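Local coordinates for sugar-binding transport ATP-binding protein (Pyrococcus horikoshii, PDB 1V43) that probably hydrolyses ATP as the nucleotide-binding subunit of an ABC transporter that takes up sugars, at residues E183-Q188 with M208-A213. Sequence-based numbering, arbitrary orientation.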
ATOM      1  N   GLU A 183      17.300   5.329   2.843  1.00 26.36           N
ATOM      2  CA  GLU A 183      18.376   6.297   2.645  1.00 22.30           C
ATOM      3  C   GLU A 183      18.330   7.389   3.733  1.00 20.27           C
ATOM      4  O   GLU A 183      19.303   7.625   4.426  1.00 24.63           O
ATOM      5  CB  GLU A 183      18.229   6.926   1.259  1.00 25.34           C
ATOM      6  CG  GLU A 183      19.272   7.969   0.908  1.00 38.13           C
ATOM      7  CD  GLU A 183      20.675   7.415   0.918  1.00 43.58           C
ATOM      8  OE1 GLU A 183      20.824   6.177   0.796  1.00 46.64           O
ATOM      9  OE2 GLU A 183      21.631   8.218   1.035  1.00 50.38           O
ATOM     10  N   ILE A 184      17.179   8.030   3.901  1.00 19.75           N
ATOM     11  CA  ILE A 184      17.041   9.075   4.905  1.00 22.84           C
ATOM     12  C   ILE A 184      17.313   8.576   6.342  1.00 24.13           C
ATOM     13  O   ILE A 184      18.082   9.204   7.079  1.00 19.15           O
ATOM     14  CB  ILE A 184      15.654   9.748   4.780  1.00 24.25           C
ATOM     15  CG1 ILE A 184      15.659  10.648   3.537  1.00 23.45           C
ATOM     16  CG2 ILE A 184      15.309  10.559   6.054  1.00 17.35           C
ATOM     17  CD1 ILE A 184      14.281  11.092   3.064  1.00 28.29           C
ATOM     18  N   LYS A 185      16.732   7.436   6.712  1.00 22.84           N
ATOM     19  CA  LYS A 185      16.914   6.871   8.044  1.00 21.92           C
ATOM     20  C   LYS A 185      18.384   6.553   8.347  1.00 31.13           C
ATOM     21  O   LYS A 185      18.907   6.930   9.402  1.00 27.18           O
ATOM     22  CB  LYS A 185      16.041   5.615   8.214  1.00 23.40           C
ATOM     23  CG  LYS A 185      16.076   5.006   9.633  1.00 27.82           C
ATOM     24  CD  LYS A 185      16.075   6.095  10.714  1.00 28.14           C
ATOM     25  CE  LYS A 185      16.178   5.533  12.120  1.00 31.75           C
ATOM     26  NZ  LYS A 185      14.862   5.131  12.665  1.00 19.67           N
ATOM     27  N   LYS A 186      19.067   5.876   7.427  1.00 31.22           N
ATOM     28  CA  LYS A 186      20.479   5.560   7.645  1.00 25.87           C
ATOM     29  C   LYS A 186      21.329   6.816   7.775  1.00 21.66           C
ATOM     30  O   LYS A 186      22.243   6.867   8.589  1.00 22.76           O
ATOM     31  CB  LYS A 186      21.034   4.723   6.506  1.00 28.52           C
ATOM     32  CG  LYS A 186      20.503   3.311   6.413  1.00 31.36           C
ATOM     33  CD  LYS A 186      21.158   2.714   5.182  1.00 43.00           C
ATOM     34  CE  LYS A 186      20.712   1.321   4.870  1.00 51.23           C
ATOM     35  NZ  LYS A 186      21.331   0.939   3.562  1.00 59.91           N
ATOM     36  N   LEU A 187      21.038   7.818   6.947  1.00 18.64           N
ATOM     37  CA  LEU A 187      21.754   9.082   7.001  1.00 22.27           C
ATOM     38  C   LEU A 187      21.586   9.729   8.385  1.00 24.33           C
ATOM     39  O   LEU A 187      22.555  10.191   8.990  1.00 29.35           O
ATOM     40  CB  LEU A 187      21.217  10.033   5.935  1.00 23.75           C
ATOM     41  CG  LEU A 187      21.763  11.461   5.995  1.00 21.14           C
ATOM     42  CD1 LEU A 187      23.236  11.423   5.639  1.00 29.70           C
ATOM     43  CD2 LEU A 187      20.996  12.382   5.045  1.00 16.92           C
ATOM     44  N   GLN A 188      20.348   9.770   8.873  1.00 22.86           N
ATOM     45  CA  GLN A 188      20.068  10.366  10.173  1.00 23.85           C
ATOM     46  C   GLN A 188      20.775   9.613  11.297  1.00 23.96           C
ATOM     47  O   GLN A 188      21.230  10.238  12.246  1.00 16.19           O
ATOM     48  CB  GLN A 188      18.554  10.418  10.435  1.00 24.03           C
ATOM     49  CG  GLN A 188      18.155  11.164  11.714  1.00 18.79           C
ATOM     50  CD  GLN A 188      18.347  10.323  12.974  1.00 24.99           C
ATOM     51  OE1 GLN A 188      18.486  10.852  14.076  1.00 26.39           O
ATOM     52  NE2 GLN A 188      18.341   9.010  12.812  1.00 21.03           N
ATOM     53  N   MET A 208      10.614   4.522   9.630  1.00 21.89           N
ATOM     54  CA  MET A 208      11.607   5.521   9.968  1.00 23.96           C
ATOM     55  C   MET A 208      11.794   6.019  11.401  1.00 25.76           C
ATOM     56  O   MET A 208      12.909   6.357  11.796  1.00 23.15           O
ATOM     57  CB  MET A 208      11.398   6.704   9.026  1.00 23.19           C
ATOM     58  CG  MET A 208      11.628   6.313   7.550  1.00 21.67           C
ATOM     59  SD  MET A 208      11.144   7.636   6.472  1.00 36.10           S
ATOM     60  CE  MET A 208      12.787   8.359   6.176  1.00 24.92           C
ATOM     61  N   GLY A 209      10.730   6.054  12.187  1.00 24.23           N
ATOM     62  CA  GLY A 209      10.878   6.580  13.532  1.00 27.29           C
ATOM     63  C   GLY A 209      11.468   5.699  14.615  1.00 29.87           C
ATOM     64  O   GLY A 209      11.177   4.505  14.696  1.00 21.20           O
ATOM     65  N   ASP A 210      12.327   6.289  15.445  1.00 28.65           N
ATOM     66  CA  ASP A 210      12.890   5.566  16.577  1.00 23.23           C
ATOM     67  C   ASP A 210      11.687   5.533  17.495  1.00 22.87           C
ATOM     68  O   ASP A 210      11.476   4.603  18.282  1.00 24.46           O
ATOM     69  CB  ASP A 210      14.019   6.362  17.238  1.00 17.72           C
ATOM     70  CG  ASP A 210      15.260   6.440  16.366  1.00 26.15           C
ATOM     71  OD1 ASP A 210      15.679   5.381  15.836  1.00 29.86           O
ATOM     72  OD2 ASP A 210      15.813   7.552  16.220  1.00 21.75           O
ATOM     73  N   ARG A 211      10.894   6.589  17.372  1.00 20.32           N
ATOM     74  CA  ARG A 211       9.675   6.713  18.132  1.00 20.62           C
ATOM     75  C   ARG A 211       8.649   7.353  17.223  1.00 20.90           C
ATOM     76  O   ARG A 211       8.987   8.045  16.265  1.00 20.28           O
ATOM     77  CB  ARG A 211       9.886   7.549  19.386  1.00 21.89           C
ATOM     78  CG  ARG A 211      10.587   6.793  20.532  1.00 24.91           C
ATOM     79  CD  ARG A 211      10.298   7.469  21.865  1.00 25.13           C
ATOM     80  NE  ARG A 211      10.724   8.866  21.889  1.00 21.39           N
ATOM     81  CZ  ARG A 211      10.318   9.749  22.795  1.00 24.81           C
ATOM     82  NH1 ARG A 211      10.751  11.003  22.759  1.00 20.04           N
ATOM     83  NH2 ARG A 211       9.462   9.380  23.734  1.00 23.61           N
ATOM     84  N   ILE A 212       7.391   7.104  17.527  1.00 18.40           N
ATOM     85  CA  ILE A 212       6.295   7.626  16.748  1.00 17.90           C
ATOM     86  C   ILE A 212       5.328   8.304  17.713  1.00 25.23           C
ATOM     87  O   ILE A 212       5.016   7.765  18.780  1.00 24.50           O
ATOM     88  CB  ILE A 212       5.534   6.459  16.019  1.00 20.30           C
ATOM     89  CG1 ILE A 212       6.439   5.748  15.017  1.00 22.11           C
ATOM     90  CG2 ILE A 212       4.332   6.991  15.307  1.00 18.92           C
ATOM     91  CD1 ILE A 212       5.755   4.553  14.332  1.00 22.22           C
ATOM     92  N   ALA A 213       4.863   9.483  17.336  1.00 25.45           N
ATOM     93  CA  ALA A 213       3.900  10.218  18.135  1.00 27.64           C
ATOM     94  C   ALA A 213       2.617  10.290  17.303  1.00 26.75           C
ATOM     95  O   ALA A 213       2.553  11.025  16.323  1.00 25.01           O
ATOM     96  CB  ALA A 213       4.420  11.618  18.421  1.00 22.74           C
TER
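K185 on helix 174-191 sends its side chain across to the end of helix 202-208, where it meets the carbonyl of M208 and the carboxylate of D210. CB starts the chain toward this turn, and CG, anti to the backbone N (chi1 -175°), comes within 4.1 Å of M208 O. CD and CE then run past the same oxygen, CD at 3.4 Å from M208 O, while CE also comes close to D210 OD1. A final bend (chi4 -84°) turns the ammonium onto the carbonyl: NZ donates to M208 O in a modelled bond of 2.5 Å, so short that its exact length is doubtful. The same nitrogen forms a weak hydrogen bond, part of a salt bridge, to D210 OD1 at 3.3 Å, the two oxygens lying about 120° apart around NZ. D210 is anchored from its other oxygen, since OD2 accepts a hydrogen bond from F39 N at the start of the neighbouring strand 39-43. One residue earlier in the helix, CG2 of I184 meets CE of M208 in an apolar contact of 3.3 Å, an approach so close that its detail is doubtful. F316 of the second subunit packs against K185. The turn lies in the beta-alpha-beta crossover that runs from strand 194-199 through helix 202-208, so the lysine joins helix 174-191 to the turn leading into strand 211-216 of the mixed sheet of the ABC nucleotide-binding domain. A methionine in place of K185 would probably leave the M208 carbonyl and D210 OD1 without their shared cationic partner. Placed at a helix C-terminus, where carbonyl oxygens gather partial negative charge, and beside a carboxylate, the buried ammonium is likely to be stabilised in its charged form.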